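Side-chain contacts in sensor protein kinase HptS (Staphylococcus aureus, PDB 6LKI), which probably takes part in sensing extracellular hexose phosphate as the histidine kinase of a two-component system, passing phosphate to a response regulator: residues N82-S87 with V156-A161; D128-L131 with R137-I140. One frame throughout, in Å; residues are numbered along the deposited sequence.

Interaction 1 bridges the two four-stranded antiparallel sheets of the chain, whereas interaction 2 is local to the second sheet and touches interaction 1 at one end. Interaction 1 is buried, its centre about 7 Å from the centre of the chain, and joins edge strand 84-92 of one sheet to the turn that follows edge strand 152-157 of the other with aromatic rings, polar ring atoms and a water. Interaction 2 lies at the surface, its centre about 15 Å from that of the chain; it lays a loop against edge strand 130-133 through isoleucine side chains, one phenylalanine ring and backbone carbonyls, with no hydrogen bond between its two segments. The contacts meet at Asn-82 with Ile-140 and at Tyr-84 with Leu-131.

Interaction 1. Residues N82-S87 with V156-A161; sequences NMYLFS and VKLNHA
An aromatic cluster bridges the two sheets of the sensor domain: Tyr-84 and Phe-86, on edge strand 84-92, meet His-160 in the turn between strands 152-157 and 163-169. Tyr-84 and His-160 approach from opposite directions, rim to rim, with their planes at 74°. The OH of Tyr-84 lies 2.8 Å from NE2 of His-160, near the plane of the imidazole; its clear hydrogen bond is to ND1 of His-163, so two histidines flank the hydroxyl of the buried Tyr-84. Leu-158 adds an apolar contact here, its CD1 4.0 Å from Tyr-84 OH.

Phe-86 reaches the same imidazole differently. With CG anti to the backbone N (chi1 177°), its ring turns an edge toward the face of His-160 in an edge-to-face pair, CE1 coming within 3.8 Å of His-160 CE1. CE2 of Tyr-84 sits at the rim of the Phe-86 ring, in its plane. A water at the edge of the imidazole is 2.7 Å from His-160 NE2; it donates to Leu-85 O at 2.8 Å and to Phe-86 O at 3.2 Å, tying the ring to the strand backbone beside the classic beta bulge that Phe-86 and Ser-87 form opposite Ile-102. Glu-17 of helix 2-31 touches the side chains of Phe-86 and His-160. Two such sheets beside one long N-terminal helix are consistent with a double Cache-type sensor domain.

Interaction 2. Residues D128-L131 with R137-I140; sequences DNIL and RFTI
Phe-138, in the loop that follows strand 130-133, folds back on Ile-130 at the start of that edge strand, in an antiparallel sheet of order 2-1-4-3, consistent with a Cache (PAS-like) module. The two side chains cross at about a right angle. CD1 of Ile-130 is 3.9 Å from CD1 of Phe-138, meeting the ring obliquely, and it lies equally close to the Phe-138 CB, so one methyl fills the angle between ring and stem. Ile-130 gets there with CG1 beside the backbone N and an extended end (chi2 -177°). Beyond this, Phe-138 packs on Leu-122 of the neighbouring strand and makes an edge-to-face pair with Phe-149.

At Thr-139 the backbone takes over. Its side chain points away from the strand, while its carbonyl oxygen sits among the branches of Ile-130, 3.7 Å from CD1 and 4.0 Å from CG2. This is van der Waals packing of a carbonyl on methyl groups.

Ile-140 brings the loop closest to the strand, and just beyond it the backbones of Gly-141 and Glu-142 hydrogen-bond to that of Ile-130. CG1 of Ile-140 passes 3.8 Å from the Ile-130 carbonyl oxygen and carries CD1 on toward Leu-131. The other branch, CG2, touches Asn-82. The position of the terminal methyl is doubtful: chi2 is 97°, away from a staggered value, which suggests strain or an imprecisely placed group, and Ile-140 CD1 is modelled against the Leu-131 carbonyl, 3.3 Å from its C and 3.2 Å from its O.

Interaction 1. Residues N82-S87 with V156-A161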
ATOM      1  N   ASN B  82      -8.142   0.854  14.309  1.00 43.21           N
ATOM      2  CA  ASN B  82      -9.071   1.029  15.414  1.00 43.83           C
ATOM      3  C   ASN B  82      -9.516   2.476  15.579  1.00 43.24           C
ATOM      4  O   ASN B  82     -10.145   2.809  16.590  1.00 44.05           O
ATOM      5  CB  ASN B  82      -8.446   0.525  16.716  1.00 48.24           C
ATOM      6  CG  ASN B  82      -8.115  -0.952  16.668  1.00 50.25           C
ATOM      7  OD1 ASN B  82      -8.669  -1.697  15.859  1.00 54.63           O
ATOM      8  ND2 ASN B  82      -7.207  -1.384  17.535  1.00 55.22           N
ATOM      9  N   MET B  83      -9.199   3.339  14.619  1.00 39.06           N
ATOM     10  CA  MET B  83      -9.611   4.733  14.630  1.00 37.50           C
ATOM     11  C   MET B  83     -10.598   4.993  13.501  1.00 36.90           C
ATOM     12  O   MET B  83     -10.816   4.156  12.620  1.00 36.81           O
ATOM     13  CB  MET B  83      -8.401   5.665  14.496  1.00 35.81           C
ATOM     14  CG  MET B  83      -7.332   5.470  15.553  1.00 32.55           C
ATOM     15  SD  MET B  83      -5.907   6.527  15.250  1.00 32.56           S
ATOM     16  CE  MET B  83      -4.793   5.973  16.537  1.00 31.61           C
ATOM     17  N   TYR B  84     -11.194   6.179  13.536  1.00 35.70           N
ATOM     18  CA  TYR B  84     -12.149   6.612  12.525  1.00 35.14           C
ATOM     19  C   TYR B  84     -11.423   7.463  11.492  1.00 33.00           C
ATOM     20  O   TYR B  84     -10.905   8.535  11.821  1.00 32.96           O
ATOM     21  CB  TYR B  84     -13.294   7.399  13.162  1.00 34.67           C
ATOM     22  CG  TYR B  84     -14.250   8.015  12.167  1.00 35.63           C
ATOM     23  CD1 TYR B  84     -14.970   7.221  11.283  1.00 39.27           C
ATOM     24  CD2 TYR B  84     -14.441   9.390  12.116  1.00 35.29           C
ATOM     25  CE1 TYR B  84     -15.849   7.779  10.372  1.00 40.41           C
ATOM     26  CE2 TYR B  84     -15.318   9.957  11.209  1.00 38.88           C
ATOM     27  CZ  TYR B  84     -16.019   9.146  10.341  1.00 42.55           C
ATOM     28  OH  TYR B  84     -16.892   9.704   9.437  1.00 45.73           O
ATOM     29  N   LEU B  85     -11.378   6.983  10.250  1.00 35.67           N
ATOM     30  CA  LEU B  85     -10.812   7.767   9.159  1.00 32.29           C
ATOM     31  C   LEU B  85     -11.731   8.949   8.881  1.00 36.29           C
ATOM     32  O   LEU B  85     -12.851   8.776   8.389  1.00 34.26           O
ATOM     33  CB  LEU B  85     -10.629   6.906   7.914  1.00 33.53           C
ATOM     34  CG  LEU B  85     -10.064   7.635   6.694  1.00 34.32           C
ATOM     35  CD1 LEU B  85      -8.754   8.327   7.045  1.00 34.16           C
ATOM     36  CD2 LEU B  85      -9.869   6.675   5.530  1.00 38.75           C
ATOM     37  N   PHE B  86     -11.082  10.060   9.034  1.00 32.06           N
ATOM     38  CA  PHE B  86     -12.003  11.184   9.139  1.00 36.19           C
ATOM     39  C   PHE B  86     -11.822  12.215   8.032  1.00 37.64           C
ATOM     40  O   PHE B  86     -12.814  12.718   7.498  1.00 38.45           O
ATOM     41  CB  PHE B  86     -11.847  11.858  10.508  1.00 37.02           C
ATOM     42  CG  PHE B  86     -12.709  13.081  10.690  1.00 38.42           C
ATOM     43  CD1 PHE B  86     -14.049  12.962  11.011  1.00 45.48           C
ATOM     44  CD2 PHE B  86     -12.171  14.350  10.554  1.00 45.61           C
ATOM     45  CE1 PHE B  86     -14.843  14.079  11.179  1.00 43.56           C
ATOM     46  CE2 PHE B  86     -12.962  15.474  10.725  1.00 50.22           C
ATOM     47  CZ  PHE B  86     -14.300  15.336  11.038  1.00 45.27           C
ATOM     48  N   SER B  87     -10.730  12.284   7.330  1.00 32.60           N
ATOM     49  CA  SER B  87     -10.538  13.052   6.108  1.00 34.38           C
ATOM     50  C   SER B  87      -9.342  12.509   5.340  1.00 35.60           C
ATOM     51  O   SER B  87      -8.395  11.976   5.924  1.00 31.38           O
ATOM     52  CB  SER B  87     -10.342  14.543   6.404  1.00 37.11           C
ATOM     53  OG  SER B  87      -9.126  14.773   7.091  1.00 32.90           O
ATOM     54  N   VAL B 156     -27.794  10.017  14.509  1.00 66.53           N
ATOM     55  CA  VAL B 156     -27.894  11.155  13.605  1.00 62.98           C
ATOM     56  C   VAL B 156     -26.957  10.909  12.431  1.00 62.83           C
ATOM     57  O   VAL B 156     -26.056  10.071  12.489  1.00 62.39           O
ATOM     58  CB  VAL B 156     -27.544  12.502  14.279  1.00 64.90           C
ATOM     59  CG1 VAL B 156     -28.583  12.872  15.328  1.00 67.21           C
ATOM     60  CG2 VAL B 156     -26.143  12.457  14.865  1.00 63.86           C
ATOM     61  N   LYS B 157     -27.176  11.661  11.357  1.00 63.14           N
ATOM     62  CA  LYS B 157     -26.362  11.544  10.155  1.00 62.69           C
ATOM     63  C   LYS B 157     -25.205  12.533  10.224  1.00 61.60           C
ATOM     64  O   LYS B 157     -25.414  13.727  10.462  1.00 58.98           O
ATOM     65  CB  LYS B 157     -27.207  11.796   8.905  1.00 63.25           C
ATOM     66  CG  LYS B 157     -26.550  11.369   7.601  1.00 63.11           C
ATOM     67  CD  LYS B 157     -26.322  12.566   6.690  1.00 68.80           C
ATOM     68  CE  LYS B 157     -25.470  12.199   5.485  1.00 65.80           C
ATOM     69  NZ  LYS B 157     -24.591  13.330   5.070  1.00 68.64           N
ATOM     70  N   LEU B 158     -23.989  12.033  10.027  1.00 61.50           N
ATOM     71  CA  LEU B 158     -22.823  12.905  10.031  1.00 60.16           C
ATOM     72  C   LEU B 158     -22.778  13.736   8.753  1.00 55.83           C
ATOM     73  O   LEU B 158     -23.207  13.301   7.681  1.00 59.17           O
ATOM     74  CB  LEU B 158     -21.543  12.086  10.190  1.00 56.95           C
ATOM     75  CG  LEU B 158     -21.357  11.449  11.572  1.00 57.38           C
ATOM     76  CD1 LEU B 158     -19.982  10.808  11.705  1.00 54.36           C
ATOM     77  CD2 LEU B 158     -21.585  12.471  12.679  1.00 52.93           C
ATOM     78  N   ASN B 159     -22.240  14.950   8.879  1.00 56.62           N
ATOM     79  CA  ASN B 159     -22.407  15.949   7.829  1.00 57.90           C
ATOM     80  C   ASN B 159     -21.495  15.701   6.634  1.00 58.77           C
ATOM     81  O   ASN B 159     -21.875  16.003   5.497  1.00 55.66           O
ATOM     82  CB  ASN B 159     -22.155  17.343   8.402  1.00 58.26           C
ATOM     83  CG  ASN B 159     -22.364  18.441   7.379  1.00 63.72           C
ATOM     84  OD1 ASN B 159     -21.413  18.916   6.756  1.00 63.89           O
ATOM     85  ND2 ASN B 159     -23.613  18.855   7.205  1.00 61.36           N
ATOM     86  N   HIS B 160     -20.301  15.156   6.860  1.00 53.69           N
ATOM     87  CA  HIS B 160     -19.275  15.123   5.827  1.00 52.52           C
ATOM     88  C   HIS B 160     -19.328  13.883   4.946  1.00 52.74           C
ATOM     89  O   HIS B 160     -18.733  13.889   3.862  1.00 51.59           O
ATOM     90  CB  HIS B 160     -17.890  15.216   6.470  1.00 50.40           C
ATOM     91  CG  HIS B 160     -17.510  13.998   7.250  1.00 48.57           C
ATOM     92  ND1 HIS B 160     -18.056  13.705   8.481  1.00 51.19           N
ATOM     93  CD2 HIS B 160     -16.645  12.995   6.973  1.00 48.54           C
ATOM     94  CE1 HIS B 160     -17.544  12.574   8.930  1.00 46.47           C
ATOM     95  NE2 HIS B 160     -16.683  12.123   8.034  1.00 46.64           N
ATOM     96  N   ALA B 161     -20.006  12.824   5.377  1.00 55.43           N
ATOM     97  CA  ALA B 161     -20.085  11.604   4.586  1.00 53.27           C
ATOM     98  C   ALA B 161     -21.351  10.853   4.971  1.00 56.99           C
ATOM     99  O   ALA B 161     -22.060  11.228   5.906  1.00 59.11           O
ATOM    100  CB  ALA B 161     -18.841  10.731   4.776  1.00 54.68           C
TER
HETATM  101  O   HOH W   1     -14.842  10.315   7.241  1.00 43.62           O

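Interaction 2. Residues D128-L131 with R137-I140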
ATOM      1  N   ASP B 128     -23.667  -0.101   6.660  1.00 71.81           N
ATOM      2  CA  ASP B 128     -23.760  -0.654   8.009  1.00 72.26           C
ATOM      3  C   ASP B 128     -22.450  -1.261   8.505  1.00 70.55           C
ATOM      4  O   ASP B 128     -22.468  -2.089   9.420  1.00 70.17           O
ATOM      5  CB  ASP B 128     -24.884  -1.698   8.114  1.00 75.31           C
ATOM      6  CG  ASP B 128     -26.201  -1.108   8.581  1.00 77.45           C
ATOM      7  OD1 ASP B 128     -26.424   0.102   8.394  1.00 75.85           O
ATOM      8  OD2 ASP B 128     -27.017  -1.874   9.143  1.00 81.04           O
ATOM      9  N   ASN B 129     -21.314  -0.871   7.930  1.00 68.79           N
ATOM     10  CA  ASN B 129     -20.017  -1.269   8.465  1.00 68.26           C
ATOM     11  C   ASN B 129     -19.652  -0.407   9.669  1.00 65.80           C
ATOM     12  O   ASN B 129     -19.863   0.808   9.663  1.00 61.60           O
ATOM     13  CB  ASN B 129     -18.921  -1.130   7.407  1.00 67.26           C
ATOM     14  CG  ASN B 129     -19.106  -2.066   6.231  1.00 70.10           C
ATOM     15  OD1 ASN B 129     -19.583  -3.190   6.381  1.00 72.39           O
ATOM     16  ND2 ASN B 129     -18.734  -1.600   5.045  1.00 71.42           N
ATOM     17  N   ILE B 130     -19.078  -1.031  10.694  1.00 62.76           N
ATOM     18  CA  ILE B 130     -18.640  -0.296  11.877  1.00 61.73           C
ATOM     19  C   ILE B 130     -17.338   0.428  11.554  1.00 59.46           C
ATOM     20  O   ILE B 130     -16.338  -0.200  11.191  1.00 61.09           O
ATOM     21  CB  ILE B 130     -18.467  -1.228  13.086  1.00 64.33           C
ATOM     22  CG1 ILE B 130     -19.822  -1.783  13.530  1.00 67.31           C
ATOM     23  CG2 ILE B 130     -17.795  -0.486  14.234  1.00 60.72           C
ATOM     24  CD1 ILE B 130     -19.754  -2.655  14.765  1.00 67.40           C
ATOM     25  N   LEU B 131     -17.350   1.757  11.685  1.00 56.16           N
ATOM     26  CA  LEU B 131     -16.176   2.579  11.431  1.00 54.90           C
ATOM     27  C   LEU B 131     -15.552   3.156  12.693  1.00 54.19           C
ATOM     28  O   LEU B 131     -14.422   3.654  12.632  1.00 52.07           O
ATOM     29  CB  LEU B 131     -16.523   3.729  10.476  1.00 55.04           C
ATOM     30  CG  LEU B 131     -17.167   3.347   9.144  1.00 55.73           C
ATOM     31  CD1 LEU B 131     -17.491   4.594   8.340  1.00 54.72           C
ATOM     32  CD2 LEU B 131     -16.259   2.418   8.354  1.00 54.07           C
ATOM     33  N   ARG B 137     -17.435  -4.561  23.109  1.00 68.65           N
ATOM     34  CA  ARG B 137     -18.467  -5.478  22.637  1.00 71.67           C
ATOM     35  C   ARG B 137     -18.528  -5.517  21.118  1.00 72.56           C
ATOM     36  O   ARG B 137     -18.878  -6.549  20.534  1.00 74.99           O
ATOM     37  CB  ARG B 137     -19.832  -5.070  23.191  1.00 71.70           C
ATOM     38  CG  ARG B 137     -20.000  -5.237  24.688  1.00 73.58           C
ATOM     39  CD  ARG B 137     -21.466  -5.095  25.067  1.00 77.23           C
ATOM     40  NE  ARG B 137     -21.823  -3.710  25.363  1.00 80.10           N
ATOM     41  CZ  ARG B 137     -22.384  -3.309  26.498  1.00 79.87           C
ATOM     42  NH1 ARG B 137     -22.665  -4.189  27.449  1.00 80.26           N
ATOM     43  NH2 ARG B 137     -22.672  -2.028  26.682  1.00 79.02           N
ATOM     44  N   PHE B 138     -18.196  -4.408  20.466  1.00 70.78           N
ATOM     45  CA  PHE B 138     -18.256  -4.290  19.019  1.00 69.16           C
ATOM     46  C   PHE B 138     -16.849  -4.285  18.438  1.00 69.29           C
ATOM     47  O   PHE B 138     -15.900  -3.799  19.061  1.00 68.56           O
ATOM     48  CB  PHE B 138     -19.005  -3.020  18.611  1.00 70.22           C
ATOM     49  CG  PHE B 138     -20.462  -3.051  18.956  1.00 70.13           C
ATOM     50  CD1 PHE B 138     -21.353  -3.763  18.174  1.00 72.82           C
ATOM     51  CD2 PHE B 138     -20.939  -2.389  20.076  1.00 69.39           C
ATOM     52  CE1 PHE B 138     -22.696  -3.803  18.490  1.00 76.10           C
ATOM     53  CE2 PHE B 138     -22.282  -2.426  20.399  1.00 72.94           C
ATOM     54  CZ  PHE B 138     -23.162  -3.135  19.605  1.00 76.53           C
ATOM     55  N   THR B 139     -16.724  -4.837  17.237  1.00 70.57           N
ATOM     56  CA  THR B 139     -15.441  -4.975  16.564  1.00 72.06           C
ATOM     57  C   THR B 139     -15.444  -4.131  15.300  1.00 70.52           C
ATOM     58  O   THR B 139     -16.393  -4.190  14.511  1.00 69.89           O
ATOM     59  CB  THR B 139     -15.150  -6.441  16.229  1.00 71.23           C
ATOM     60  OG1 THR B 139     -15.141  -7.216  17.434  1.00 72.34           O
ATOM     61  CG2 THR B 139     -13.805  -6.577  15.532  1.00 70.75           C
ATOM     62  N   ILE B 140     -14.385  -3.340  15.122  1.00 69.36           N
ATOM     63  CA  ILE B 140     -14.250  -2.512  13.931  1.00 67.77           C
ATOM     64  C   ILE B 140     -14.263  -3.402  12.695  1.00 68.73           C
ATOM     65  O   ILE B 140     -13.676  -4.490  12.686  1.00 73.61           O
ATOM     66  CB  ILE B 140     -12.971  -1.657  14.031  1.00 65.23           C
ATOM     67  CG1 ILE B 140     -12.997  -0.510  13.024  1.00 60.72           C
ATOM     68  CG2 ILE B 140     -11.708  -2.506  13.900  1.00 64.92           C
ATOM     69  CD1 ILE B 140     -13.472   0.785  13.622  1.00 58.43           C
TER